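Local coordinates for DUF4136 domain-containing protein (Bacteroides thetaiotaomicron, PDB 4F54) that is of unknown function, belongs to the DUF4136 family in the TolB_N clan, and is probably a lipoprotein of the bacterial cell envelope, at residues N16-N22 and T162-F168; A64-M69 and V184-F188; T95-T99 and W108-G112; G86-S90 and Y113-W119. All blocks are in the same frame, centred on the assembly; numbering follows the deposited sequence.

From the N terminus, 16-22 leads into edge strand 18-23 and meets 162-168 some 140 residues later, so contact 1 closes a long loop. Contact 2 joins helix 56-70 to helix 179-189. It starts inside that loop and ends beyond it, so contacts 1 and 2 cross. Contact 4, which joins strand 85-92 to the segment 113-119, is nested inside both. Contact 3, between 95-99 and 108-112, is nested in turn inside contact 4. The helices of contact 2 pack on one side of the sheet and touch both contact 1 and contact 4. The aromatic segment of contact 4 covers the other side, and contact 3 lies beyond it in the same long connection and touches it.

Contact 1: residues N16-N22 and T162-F168; sequences NYLVYTN and TSYLTGF
Strands 18-22 and 162-166 run antiparallel, with axes 4.6 Å apart at closest approach and an angle of 169° between them. Leu18, Tyr20 and Asn22 form hydrogen-bonded pairs with Thr166, Tyr164 and Thr162. Each pair carries two N-H...O bonds, such as Tyr20 N to Tyr164 O at 2.9 Å. On the face of Val19, CG1 meets Leu165 CD2 at 3.7 Å, and the two side chains lie side by side. Thr21 CG2 touches Ser163 CB on the same face. On the other face Tyr20 and Tyr164 also point the same way, and their CD2 atoms are 4.1 Å apart. Thr166 CG2 comes to the edge of the Tyr20 ring at CE2, 3.8 Å away. This is the edge pairing of a mixed sheet: 18-23 has 159-166 as its neighbour, and 139-146 lies on the far side of 159-166. Helix 179-189 covers the Val19 and Leu165 face. Beyond the strand, Gly167 turns the chain with positive phi. The Phe168 ring comes back to Tyr17, with CD1 3.6 Å from Tyr17 CB, while the two rings stay oblique at 38°. Replacing Phe168 by alanine is likely to strip Tyr17 CB of this apolar cover and open a gap beside it. A chi1 of 54° tucks Tyr17 CG over its own backbone, which sets the ring against Glu182 of helix 179-189.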
loop_
_atom_site.group_PDB
_atom_site.type_symbol
_atom_site.label_atom_id
_atom_site.label_comp_id
_atom_site.label_asym_id
_atom_site.label_seq_id
_atom_site.Cartn_x
_atom_site.Cartn_y
_atom_site.Cartn_z
ATOM N N ASN A 16 2.016 18.068 8.240
ATOM C CA ASN A 16 1.154 17.532 9.283
ATOM C C ASN A 16 0.972 16.013 9.187
ATOM O O ASN A 16 -0.112 15.526 9.499
ATOM C CB ASN A 16 -0.241 18.137 9.135
ATOM C CG ASN A 16 -0.247 19.622 9.270
ATOM O OD1 ASN A 16 0.417 20.164 10.144
ATOM N ND2 ASN A 16 -0.987 20.299 8.392
ATOM N N TYR A 17 1.993 15.306 8.680
ATOM C CA TYR A 17 2.029 13.853 8.544
ATOM C C TYR A 17 3.484 13.416 8.259
ATOM O O TYR A 17 4.372 14.245 8.030
ATOM C CB TYR A 17 1.111 13.406 7.414
ATOM C CG TYR A 17 1.400 14.108 6.108
ATOM C CD1 TYR A 17 2.454 13.697 5.281
ATOM C CD2 TYR A 17 0.685 15.243 5.739
ATOM C CE1 TYR A 17 2.748 14.374 4.114
ATOM C CE2 TYR A 17 0.954 15.917 4.577
ATOM C CZ TYR A 17 1.989 15.500 3.761
ATOM O OH TYR A 17 2.245 16.214 2.589
ATOM N N LEU A 18 3.714 12.108 8.305
ATOM C CA LEU A 18 5.021 11.467 8.099
ATOM C C LEU A 18 4.848 10.441 7.009
ATOM O O LEU A 18 3.870 9.743 6.992
ATOM C CB LEU A 18 5.493 10.752 9.364
ATOM C CG LEU A 18 5.712 11.662 10.605
ATOM C CD1 LEU A 18 5.928 10.891 11.898
ATOM C CD2 LEU A 18 6.855 12.647 10.394
ATOM N N VAL A 19 5.830 10.312 6.129
ATOM C CA VAL A 19 5.754 9.414 4.989
ATOM C C VAL A 19 7.073 8.633 4.908
ATOM O O VAL A 19 8.148 9.229 4.790
ATOM C CB VAL A 19 5.549 10.179 3.661
ATOM C CG1 VAL A 19 5.590 9.206 2.449
ATOM C CG2 VAL A 19 4.240 10.928 3.679
ATOM N N TYR A 20 6.970 7.305 4.934
ATOM C CA TYR A 20 8.112 6.405 4.839
ATOM C C TYR A 20 7.896 5.524 3.604
ATOM O O TYR A 20 6.787 5.093 3.306
ATOM C CB TYR A 20 8.252 5.538 6.108
ATOM C CG TYR A 20 8.332 6.324 7.386
ATOM C CD1 TYR A 20 9.525 6.942 7.760
ATOM C CD2 TYR A 20 7.193 6.493 8.208
ATOM C CE1 TYR A 20 9.604 7.699 8.925
ATOM C CE2 TYR A 20 7.252 7.262 9.360
ATOM C CZ TYR A 20 8.462 7.857 9.719
ATOM O OH TYR A 20 8.549 8.605 10.855
ATOM N N THR A 21 8.957 5.352 2.840
ATOM C CA THR A 21 8.987 4.555 1.682
ATOM C C THR A 21 10.237 3.677 1.677
ATOM O O THR A 21 11.294 4.009 2.182
ATOM C CB THR A 21 8.970 5.392 0.362
ATOM O OG1 THR A 21 9.965 6.427 0.455
ATOM C CG2 THR A 21 7.681 6.136 0.166
ATOM N N ASN A 22 10.043 2.463 1.178
ATOM C CA ASN A 22 11.077 1.444 1.090
ATOM C C ASN A 22 10.873 0.697 -0.201
ATOM O O ASN A 22 9.732 0.547 -0.658
ATOM C CB ASN A 22 11.075 0.506 2.312
ATOM C CG ASN A 22 11.525 1.220 3.570
ATOM O OD1 ASN A 22 10.715 1.760 4.277
ATOM N ND2 ASN A 22 12.850 1.331 3.775
ATOM N N THR A 162 6.949 -0.238 -0.816
ATOM C CA THR A 162 6.034 -0.101 0.310
ATOM C C THR A 162 6.049 1.335 0.794
ATOM O O THR A 162 7.091 1.969 0.819
ATOM C CB THR A 162 6.430 -1.080 1.456
ATOM O OG1 THR A 162 6.534 -2.403 0.937
ATOM C CG2 THR A 162 5.411 -1.047 2.618
ATOM N N SER A 163 4.909 1.836 1.230
ATOM C CA SER A 163 4.836 3.111 1.918
ATOM C C SER A 163 4.014 2.971 3.195
ATOM O O SER A 163 3.109 2.103 3.308
ATOM C CB SER A 163 4.297 4.240 1.017
ATOM O OG SER A 163 2.936 4.002 0.713
ATOM N N TYR A 164 4.370 3.838 4.146
ATOM C CA TYR A 164 3.688 3.979 5.395
ATOM C C TYR A 164 3.409 5.453 5.602
ATOM O O TYR A 164 4.339 6.271 5.717
ATOM C CB TYR A 164 4.464 3.385 6.533
ATOM C CG TYR A 164 3.786 3.318 7.875
ATOM C CD1 TYR A 164 2.487 2.816 7.986
ATOM C CD2 TYR A 164 4.483 3.572 9.046
ATOM C CE1 TYR A 164 1.889 2.701 9.236
ATOM C CE2 TYR A 164 3.904 3.455 10.304
ATOM C CZ TYR A 164 2.586 3.003 10.381
ATOM O OH TYR A 164 1.990 2.845 11.642
ATOM N N LEU A 165 2.118 5.795 5.621
ATOM C CA LEU A 165 1.676 7.197 5.847
ATOM C C LEU A 165 1.114 7.257 7.269
ATOM O O LEU A 165 0.163 6.527 7.569
ATOM C CB LEU A 165 0.571 7.522 4.844
ATOM C CG LEU A 165 0.858 7.156 3.390
ATOM C CD1 LEU A 165 -0.244 7.702 2.457
ATOM C CD2 LEU A 165 2.225 7.687 2.951
ATOM N N THR A 166 1.659 8.106 8.118
ATOM C CA THR A 166 1.327 8.049 9.558
ATOM C C THR A 166 1.507 9.399 10.209
ATOM O O THR A 166 1.812 10.364 9.519
ATOM C CB THR A 166 2.134 6.925 10.262
ATOM O OG1 THR A 166 1.600 6.707 11.578
ATOM C CG2 THR A 166 3.621 7.259 10.349
ATOM N N GLY A 167 1.298 9.502 11.519
ATOM C CA GLY A 167 1.546 10.767 12.187
ATOM C C GLY A 167 0.656 11.932 11.783
ATOM O O GLY A 167 1.017 13.086 11.915
ATOM N N PHE A 168 -0.546 11.618 11.325
ATOM C CA PHE A 168 -1.481 12.639 10.857
ATOM C C PHE A 168 -2.030 13.495 11.988
ATOM O O PHE A 168 -2.494 12.993 13.016
ATOM C CB PHE A 168 -2.648 11.996 10.136
ATOM C CG PHE A 168 -2.318 11.449 8.767
ATOM C CD1 PHE A 168 -2.296 12.292 7.659
ATOM C CD2 PHE A 168 -2.113 10.100 8.569
ATOM C CE1 PHE A 168 -2.010 11.815 6.408
ATOM C CE2 PHE A 168 -1.821 9.611 7.292
ATOM C CZ PHE A 168 -1.788 10.482 6.214
#

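Contact 2: residues A64-M69 and V184-F188; sequences AYTENM and VNQSF
Asn68 lies flat on Phe188. Its CB stands over the centre of the ring, 3.5 Å from the centroid, and its amide is stacked within 6° of the ring plane. Tyr65 CD1 meets the edge of the same ring at Phe188 CE1, 3.7 Å away. Met69 SE, of a selenomethionine, also comes to the edge, 3.8 Å from Phe188 CE2, in a Met-aromatic contact. Val184 CG1 sits over the face of Tyr65, 3.7 Å from its centroid. It is set there by CG1 being anti to the backbone N (chi1 171°), and it also touches Ala64 CB. The Asn68 amide is held at both ends. ND2 donates to Asn185 OD1 at 2.9 Å and to Ala64 O at 2.8 Å, while OD1 takes a water that also donates to Asn185 O. A leucine at Asn68 would probably leave Asn185 OD1 without this donor and the water without one acceptor. Further out, a second water joins Tyr65 OH to Ser187 OG, and Tyr65 OH also bonds Thr142 of the sheet. The helices run at 27° to each other, packed on one side of the sheet. An apolar middle of Val184, Phe188 and Tyr65 is thus flanked by two polar links, the amide pair and the Tyr65 water. The two ND2 bonds fix the rotation of the Asn68 amide.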
loop_
_atom_site.group_PDB
_atom_site.type_symbol
_atom_site.label_atom_id
_atom_site.label_comp_id
_atom_site.label_asym_id
_atom_site.label_seq_id
_atom_site.Cartn_x
_atom_site.Cartn_y
_atom_site.Cartn_z
ATOM N N ALA A 64 -5.709 9.243 -6.294
ATOM C CA ALA A 64 -4.342 9.822 -6.148
ATOM C C ALA A 64 -3.274 8.797 -6.562
ATOM O O ALA A 64 -2.311 9.144 -7.243
ATOM C CB ALA A 64 -4.079 10.387 -4.739
ATOM N N TYR A 65 -3.462 7.523 -6.186
ATOM C CA TYR A 65 -2.545 6.424 -6.661
ATOM C C TYR A 65 -2.590 6.347 -8.176
ATOM O O TYR A 65 -1.546 6.284 -8.825
ATOM C CB TYR A 65 -2.919 5.075 -6.015
ATOM C CG TYR A 65 -2.368 5.025 -4.572
ATOM C CD1 TYR A 65 -0.995 4.919 -4.339
ATOM C CD2 TYR A 65 -3.201 5.144 -3.464
ATOM C CE1 TYR A 65 -0.450 4.946 -3.045
ATOM C CE2 TYR A 65 -2.672 5.137 -2.185
ATOM C CZ TYR A 65 -1.296 5.028 -1.978
ATOM O OH TYR A 65 -0.769 5.046 -0.691
ATOM N N THR A 66 -3.802 6.293 -8.723
ATOM C CA THR A 66 -3.958 6.231 -10.180
ATOM C C THR A 66 -3.262 7.342 -10.925
ATOM O O THR A 66 -2.497 7.094 -11.861
ATOM C CB THR A 66 -5.450 6.138 -10.536
ATOM O OG1 THR A 66 -5.947 4.893 -10.038
ATOM C CG2 THR A 66 -5.656 6.250 -12.080
ATOM N N GLU A 67 -3.519 8.577 -10.498
ATOM C CA GLU A 67 -2.889 9.755 -11.108
ATOM C C GLU A 67 -1.357 9.713 -10.987
ATOM O O GLU A 67 -0.633 9.968 -11.919
ATOM C CB GLU A 67 -3.476 11.019 -10.488
ATOM C CG GLU A 67 -4.934 11.190 -10.898
ATOM C CD GLU A 67 -5.719 12.141 -10.009
ATOM O OE1 GLU A 67 -5.100 13.003 -9.345
ATOM O OE2 GLU A 67 -6.962 11.969 -9.946
ATOM N N ASN A 68 -0.867 9.367 -9.815
ATOM C CA ASN A 68 0.562 9.300 -9.612
ATOM C C ASN A 68 1.259 8.272 -10.485
ATOM O O ASN A 68 2.311 8.558 -11.045
ATOM C CB ASN A 68 0.900 9.049 -8.127
ATOM C CG ASN A 68 1.011 10.339 -7.338
ATOM O OD1 ASN A 68 2.025 11.088 -7.475
ATOM N ND2 ASN A 68 -0.034 10.638 -6.528
HETATM N N MSE A 69 0.633 7.093 -10.642
HETATM C CA MSE A 69 1.231 6.029 -11.447
HETATM C C MSE A 69 1.245 6.451 -12.908
HETATM O O MSE A 69 2.231 6.254 -13.608
HETATM C CB MSE A 69 0.493 4.718 -11.287
HETATM C CG MSE A 69 0.662 4.163 -9.898
HETATM SE SE MSE A 69 2.482 3.487 -9.643
HETATM C CE MSE A 69 2.335 1.864 -10.705
ATOM N N VAL A 184 -0.044 10.693 0.013
ATOM C CA VAL A 184 0.132 9.844 -1.160
ATOM C C VAL A 184 1.053 10.535 -2.157
ATOM O O VAL A 184 2.022 9.937 -2.618
ATOM C CB VAL A 184 -1.226 9.371 -1.755
ATOM C CG1 VAL A 184 -1.026 8.671 -3.100
ATOM C CG2 VAL A 184 -1.974 8.486 -0.770
ATOM N N ASN A 185 0.784 11.803 -2.497
ATOM C CA ASN A 185 1.619 12.546 -3.434
ATOM C C ASN A 185 3.056 12.591 -2.965
ATOM O O ASN A 185 3.988 12.378 -3.751
ATOM C CB ASN A 185 1.083 13.962 -3.623
ATOM C CG ASN A 185 -0.229 13.997 -4.393
ATOM O OD1 ASN A 185 -0.607 13.022 -5.037
ATOM N ND2 ASN A 185 -0.947 15.119 -4.291
ATOM N N GLN A 186 3.244 12.778 -1.660
ATOM C CA GLN A 186 4.599 12.833 -1.111
ATOM C C GLN A 186 5.365 11.531 -1.230
ATOM O O GLN A 186 6.563 11.522 -1.504
ATOM C CB GLN A 186 4.584 13.306 0.350
ATOM C CG GLN A 186 5.947 13.292 1.040
ATOM C CD GLN A 186 6.987 14.193 0.376
ATOM O OE1 GLN A 186 6.675 15.315 -0.054
ATOM N NE2 GLN A 186 8.234 13.724 0.321
ATOM N N SER A 187 4.653 10.421 -1.057
ATOM C CA SER A 187 5.272 9.090 -1.151
ATOM C C SER A 187 5.848 8.865 -2.546
ATOM O O SER A 187 6.928 8.272 -2.698
ATOM C CB SER A 187 4.299 7.965 -0.768
ATOM O OG SER A 187 3.305 7.673 -1.777
ATOM N N PHE A 188 5.187 9.403 -3.566
ATOM C CA PHE A 188 5.765 9.338 -4.923
ATOM C C PHE A 188 6.893 10.334 -5.146
ATOM O O PHE A 188 7.890 9.999 -5.775
ATOM C CB PHE A 188 4.675 9.483 -6.005
ATOM C CG PHE A 188 3.863 8.248 -6.174
ATOM C CD1 PHE A 188 2.705 8.030 -5.403
ATOM C CD2 PHE A 188 4.263 7.292 -7.045
ATOM C CE1 PHE A 188 1.942 6.870 -5.559
ATOM C CE2 PHE A 188 3.528 6.144 -7.195
ATOM C CZ PHE A 188 2.365 5.923 -6.433
HETATM O O HOH W 1 1.541 5.882 -0.498
HETATM O O HOH W 2 3.536 13.166 -6.355
#

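Contact 3: residues T95-T99 and W108-G112; sequences TYYFT and WGYPG
Tyr97 lays one face over Pro111, whose CD sits above the ring centre, 3.5 Å from the centroid and 14° off the ring normal. This is a CH-pi contact between two parts of one long connection, the irregular aromatic segment from strand 85-92 to helix 116-119. The opposite face of Tyr97 is covered near its rim by Tyr96 CD2. Tyr110 comes to Tyr97 as an offset edge-to-face pair. Its edge is directed at the Tyr97 face, the planes stand at 66°, and the centroids are 5.4 Å apart. With chi1 at 178° the Tyr110 ring extends opposite its own N and so reaches Tyr97, and its hydroxyl bonds Ser47 O. Phe98 and Tyr110 both also touch Ile44 of strand 42-44, so the loop is packed against the sheet at that point. No hydrogen bond joins 95-99 to 108-112. At the edge of the Phe98 ring, CE1 lies 4.1 Å from Tyr110 N.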
loop_
_atom_site.group_PDB
_atom_site.type_symbol
_atom_site.label_atom_id
_atom_site.label_comp_id
_atom_site.label_asym_id
_atom_site.label_seq_id
_atom_site.Cartn_x
_atom_site.Cartn_y
_atom_site.Cartn_z
ATOM N N THR A 95 -4.955 -1.609 16.057
ATOM C CA THR A 95 -3.731 -2.439 16.130
ATOM C C THR A 95 -3.889 -3.669 17.046
ATOM O O THR A 95 -2.902 -4.273 17.461
ATOM C CB THR A 95 -2.529 -1.577 16.589
ATOM O OG1 THR A 95 -2.752 -1.126 17.929
ATOM C CG2 THR A 95 -2.324 -0.432 15.618
ATOM N N TYR A 96 -5.146 -4.038 17.347
ATOM C CA TYR A 96 -5.475 -5.180 18.185
ATOM C C TYR A 96 -4.709 -6.448 17.791
ATOM O O TYR A 96 -4.148 -7.127 18.648
ATOM C CB TYR A 96 -6.970 -5.407 18.131
ATOM C CG TYR A 96 -7.509 -6.623 18.863
ATOM C CD1 TYR A 96 -7.640 -6.628 20.243
ATOM C CD2 TYR A 96 -7.972 -7.728 18.150
ATOM C CE1 TYR A 96 -8.192 -7.727 20.909
ATOM C CE2 TYR A 96 -8.516 -8.828 18.793
ATOM C CZ TYR A 96 -8.619 -8.820 20.173
ATOM O OH TYR A 96 -9.144 -9.917 20.802
ATOM N N TYR A 97 -4.597 -6.701 16.483
ATOM C CA TYR A 97 -3.899 -7.880 16.018
ATOM C C TYR A 97 -2.362 -7.755 16.036
ATOM O O TYR A 97 -1.676 -8.757 15.847
ATOM C CB TYR A 97 -4.429 -8.314 14.638
ATOM C CG TYR A 97 -5.806 -8.969 14.683
ATOM C CD1 TYR A 97 -5.962 -10.303 15.083
ATOM C CD2 TYR A 97 -6.948 -8.245 14.373
ATOM C CE1 TYR A 97 -7.216 -10.896 15.113
ATOM C CE2 TYR A 97 -8.206 -8.826 14.405
ATOM C CZ TYR A 97 -8.342 -10.142 14.776
ATOM O OH TYR A 97 -9.614 -10.663 14.793
ATOM N N PHE A 98 -1.792 -6.579 16.300
ATOM C CA PHE A 98 -0.345 -6.407 16.198
ATOM C C PHE A 98 0.373 -6.486 17.535
ATOM O O PHE A 98 1.562 -6.761 17.556
ATOM C CB PHE A 98 0.007 -5.124 15.487
ATOM C CG PHE A 98 -0.696 -4.965 14.177
ATOM C CD1 PHE A 98 -0.906 -6.055 13.361
ATOM C CD2 PHE A 98 -1.213 -3.744 13.782
ATOM C CE1 PHE A 98 -1.590 -5.930 12.181
ATOM C CE2 PHE A 98 -1.837 -3.604 12.550
ATOM C CZ PHE A 98 -2.065 -4.724 11.761
ATOM N N THR A 99 -0.346 -6.280 18.640
ATOM C CA THR A 99 0.243 -6.357 19.981
ATOM C C THR A 99 1.091 -7.620 20.143
ATOM O O THR A 99 0.625 -8.726 19.868
ATOM C CB THR A 99 -0.848 -6.303 21.070
ATOM O OG1 THR A 99 -1.756 -5.237 20.751
ATOM C CG2 THR A 99 -0.228 -6.044 22.450
ATOM N N TRP A 108 0.938 -8.476 8.269
ATOM C CA TRP A 108 0.610 -9.869 7.933
ATOM C C TRP A 108 -0.083 -10.589 9.039
ATOM O O TRP A 108 -0.685 -11.647 8.783
ATOM C CB TRP A 108 1.835 -10.697 7.619
ATOM C CG TRP A 108 2.567 -10.272 6.384
ATOM C CD1 TRP A 108 2.125 -9.483 5.334
ATOM C CD2 TRP A 108 3.922 -10.629 6.050
ATOM N NE1 TRP A 108 3.101 -9.327 4.392
ATOM C CE2 TRP A 108 4.207 -9.989 4.767
ATOM C CE3 TRP A 108 4.910 -11.396 6.673
ATOM C CZ2 TRP A 108 5.443 -10.108 4.151
ATOM C CZ3 TRP A 108 6.130 -11.535 6.007
ATOM C CH2 TRP A 108 6.380 -10.900 4.788
ATOM N N GLY A 109 0.031 -10.097 10.260
ATOM C CA GLY A 109 -0.651 -10.694 11.412
ATOM C C GLY A 109 -2.153 -10.429 11.460
ATOM O O GLY A 109 -2.833 -11.019 12.276
ATOM N N TYR A 110 -2.668 -9.525 10.622
ATOM C CA TYR A 110 -4.107 -9.284 10.574
ATOM C C TYR A 110 -4.751 -10.388 9.747
ATOM O O TYR A 110 -4.405 -10.537 8.553
ATOM C CB TYR A 110 -4.429 -7.934 9.937
ATOM C CG TYR A 110 -5.890 -7.656 9.829
ATOM C CD1 TYR A 110 -6.695 -7.719 10.955
ATOM C CD2 TYR A 110 -6.494 -7.388 8.607
ATOM C CE1 TYR A 110 -8.052 -7.497 10.889
ATOM C CE2 TYR A 110 -7.856 -7.130 8.524
ATOM C CZ TYR A 110 -8.627 -7.197 9.658
ATOM O OH TYR A 110 -9.975 -6.998 9.567
ATOM N N PRO A 111 -5.657 -11.187 10.353
ATOM C CA PRO A 111 -6.269 -12.323 9.587
ATOM C C PRO A 111 -6.931 -11.906 8.282
ATOM O O PRO A 111 -6.928 -12.664 7.353
ATOM C CB PRO A 111 -7.291 -12.901 10.563
ATOM C CG PRO A 111 -6.786 -12.493 11.909
ATOM C CD PRO A 111 -6.191 -11.131 11.728
ATOM N N GLY A 112 -7.479 -10.709 8.213
ATOM C CA GLY A 112 -8.127 -10.243 6.983
ATOM C C GLY A 112 -7.242 -9.551 5.970
ATOM O O GLY A 112 -7.744 -8.972 5.017
#

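Contact 4: residues G86-S90 and Y113-W119; sequences GIQVS and YWGPSYW. With SO4 (sulfate ion), chain B.
The Trp114 ring has Gln88 CB over one face, 3.6 Å from the centroid of its five-membered ring, and Ser90 OG in plane at the edge. The Trp119 ring has Gln88 OE1 in plane at its edge, and Tyr118 CD2 covers one of its faces toward the rim. Tyr118 in turn has Trp114 CZ3 over one face and Trp119 CD1 at its edge. Gln88 lies among these groups. Its CG stands between the backbone N and the carbonyl carbon (chi1 58°), and the chain then extends past Trp114 in the opposite direction. This carries OE1 to Trp119 NE1, 2.8 Å away, in a nearly straight bond of 178°. Trp114 NE1 makes two weak bonds, to Ser90 OG at 3.0 Å and to Val89 O at 3.4 Å. Strand 85-92 belongs to the mixed sheet, and 113-119 crosses the side of it that carries Gln88 and Ser90. Ile87 and Val89 point away, to the side where helix 56-70 packs. Gly86 lets the Trp119 ring come close, with CH2 3.5 Å from its CA. The other end of the Gln88 amide, NE2, bonds Glu143, which is also hydrogen-bonded to Tyr113 OH. A water links Tyr113 OH with Ser90 OG. Tyr118 OH donates to O1 of a sulfate ion, 2.7 Å away, probably from the crystallisation liquor. Tyr36 OH and the backbone N of Asp39 also bond this ion.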
loop_
_atom_site.group_PDB
_atom_site.type_symbol
_atom_site.label_atom_id
_atom_site.label_comp_id
_atom_site.label_asym_id
_atom_site.label_seq_id
_atom_site.Cartn_x
_atom_site.Cartn_y
_atom_site.Cartn_z
ATOM N N GLY A 86 0.792 -4.631 -9.227
ATOM C CA GLY A 86 -0.433 -4.479 -8.440
ATOM C C GLY A 86 -0.192 -3.546 -7.297
ATOM O O GLY A 86 0.916 -3.502 -6.765
ATOM N N ILE A 87 -1.213 -2.768 -6.902
ATOM C CA ILE A 87 -1.138 -1.969 -5.708
ATOM C C ILE A 87 -2.304 -2.328 -4.798
ATOM O O ILE A 87 -3.484 -2.406 -5.237
ATOM C CB ILE A 87 -1.205 -0.456 -6.048
ATOM C CG1 ILE A 87 -0.035 -0.038 -6.965
ATOM C CG2 ILE A 87 -1.216 0.431 -4.776
ATOM C CD1 ILE A 87 -0.162 1.386 -7.501
ATOM N N GLN A 88 -1.976 -2.535 -3.511
ATOM C CA GLN A 88 -2.996 -2.751 -2.479
ATOM C C GLN A 88 -2.762 -1.726 -1.371
ATOM O O GLN A 88 -1.599 -1.403 -1.020
ATOM C CB GLN A 88 -2.935 -4.194 -1.919
ATOM C CG GLN A 88 -1.579 -4.603 -1.303
ATOM C CD GLN A 88 -1.410 -6.077 -1.107
ATOM O OE1 GLN A 88 -2.073 -6.879 -1.804
ATOM N NE2 GLN A 88 -0.575 -6.484 -0.140
ATOM N N VAL A 89 -3.870 -1.157 -0.877
ATOM C CA VAL A 89 -3.879 -0.046 0.101
ATOM C C VAL A 89 -4.710 -0.515 1.294
ATOM O O VAL A 89 -5.806 -1.072 1.127
ATOM C CB VAL A 89 -4.489 1.259 -0.466
ATOM C CG1 VAL A 89 -4.419 2.401 0.558
ATOM C CG2 VAL A 89 -3.796 1.714 -1.788
ATOM N N SER A 90 -4.209 -0.269 2.495
ATOM C CA SER A 90 -4.920 -0.563 3.743
ATOM C C SER A 90 -4.873 0.619 4.724
ATOM O O SER A 90 -3.864 1.319 4.825
ATOM C CB SER A 90 -4.341 -1.775 4.458
ATOM O OG SER A 90 -4.289 -2.906 3.591
ATOM N N TYR A 113 -5.925 -9.592 6.149
ATOM C CA TYR A 113 -5.041 -8.811 5.295
ATOM C C TYR A 113 -5.097 -9.366 3.877
ATOM O O TYR A 113 -5.361 -10.549 3.695
ATOM C CB TYR A 113 -3.596 -8.864 5.794
ATOM C CG TYR A 113 -2.719 -7.811 5.130
ATOM C CD1 TYR A 113 -2.978 -6.465 5.370
ATOM C CD2 TYR A 113 -1.744 -8.151 4.182
ATOM C CE1 TYR A 113 -2.257 -5.500 4.738
ATOM C CE2 TYR A 113 -0.970 -7.163 3.576
ATOM C CZ TYR A 113 -1.279 -5.872 3.822
ATOM O OH TYR A 113 -0.534 -4.899 3.246
ATOM N N TRP A 114 -4.791 -8.520 2.908
ATOM C CA TRP A 114 -4.635 -8.964 1.516
ATOM C C TRP A 114 -3.876 -10.251 1.402
ATOM O O TRP A 114 -2.861 -10.427 2.076
ATOM C CB TRP A 114 -3.883 -7.893 0.726
ATOM C CG TRP A 114 -4.571 -6.565 0.692
ATOM C CD1 TRP A 114 -4.344 -5.447 1.523
ATOM C CD2 TRP A 114 -5.634 -6.156 -0.201
ATOM N NE1 TRP A 114 -5.138 -4.392 1.156
ATOM C CE2 TRP A 114 -5.985 -4.771 0.161
ATOM C CE3 TRP A 114 -6.274 -6.742 -1.278
ATOM C CZ2 TRP A 114 -6.964 -4.045 -0.537
ATOM C CZ3 TRP A 114 -7.306 -6.024 -1.907
ATOM C CH2 TRP A 114 -7.596 -4.694 -1.576
ATOM N N GLY A 115 -4.410 -11.202 0.634
ATOM C CA GLY A 115 -3.705 -12.425 0.374
ATOM C C GLY A 115 -3.019 -12.416 -0.960
ATOM O O GLY A 115 -3.541 -11.837 -1.917
ATOM N N PRO A 116 -1.895 -13.152 -1.073
ATOM C CA PRO A 116 -1.283 -13.222 -2.422
ATOM C C PRO A 116 -2.209 -13.767 -3.471
ATOM O O PRO A 116 -2.114 -13.428 -4.677
ATOM C CB PRO A 116 -0.105 -14.178 -2.227
ATOM C CG PRO A 116 0.285 -13.935 -0.797
ATOM C CD PRO A 116 -1.019 -13.769 -0.053
ATOM N N SER A 117 -3.062 -14.679 -3.043
ATOM C CA SER A 117 -3.991 -15.328 -3.991
ATOM C C SER A 117 -5.129 -14.408 -4.497
ATOM O O SER A 117 -5.806 -14.730 -5.442
ATOM C CB SER A 117 -4.588 -16.635 -3.442
ATOM O OG SER A 117 -5.389 -16.357 -2.312
ATOM N N TYR A 118 -5.297 -13.232 -3.888
ATOM C CA TYR A 118 -6.144 -12.203 -4.518
ATOM C C TYR A 118 -5.621 -11.875 -5.941
ATOM O O TYR A 118 -6.393 -11.684 -6.890
ATOM C CB TYR A 118 -6.177 -10.958 -3.627
ATOM C CG TYR A 118 -6.761 -9.745 -4.317
ATOM C CD1 TYR A 118 -8.154 -9.594 -4.446
ATOM C CD2 TYR A 118 -5.942 -8.801 -4.869
ATOM C CE1 TYR A 118 -8.702 -8.506 -5.105
ATOM C CE2 TYR A 118 -6.465 -7.669 -5.517
ATOM C CZ TYR A 118 -7.850 -7.543 -5.634
ATOM O OH TYR A 118 -8.310 -6.429 -6.317
ATOM N N TRP A 119 -4.282 -11.783 -6.049
ATOM C CA TRP A 119 -3.601 -11.336 -7.265
ATOM C C TRP A 119 -3.384 -12.389 -8.322
ATOM O O TRP A 119 -3.383 -12.076 -9.514
ATOM C CB TRP A 119 -2.235 -10.739 -6.864
ATOM C CG TRP A 119 -2.347 -9.460 -6.069
ATOM C CD1 TRP A 119 -2.173 -9.281 -4.715
ATOM C CD2 TRP A 119 -2.747 -8.188 -6.583
ATOM N NE1 TRP A 119 -2.387 -7.979 -4.354
ATOM C CE2 TRP A 119 -2.768 -7.262 -5.452
ATOM C CE3 TRP A 119 -3.081 -7.729 -7.867
ATOM C CZ2 TRP A 119 -3.119 -5.897 -5.613
ATOM C CZ3 TRP A 119 -3.420 -6.378 -8.023
ATOM C CH2 TRP A 119 -3.438 -5.488 -6.931
HETATM S S SO4 B . -11.406 -4.877 -6.993
HETATM O O1 SO4 B . -10.956 -6.176 -6.381
HETATM O O2 SO4 B . -10.330 -4.110 -7.666
HETATM O O3 SO4 B . -12.450 -5.110 -8.031
HETATM O O4 SO4 B . -12.042 -4.067 -5.899
HETATM O O HOH W 3 -1.994 -2.740 2.109
#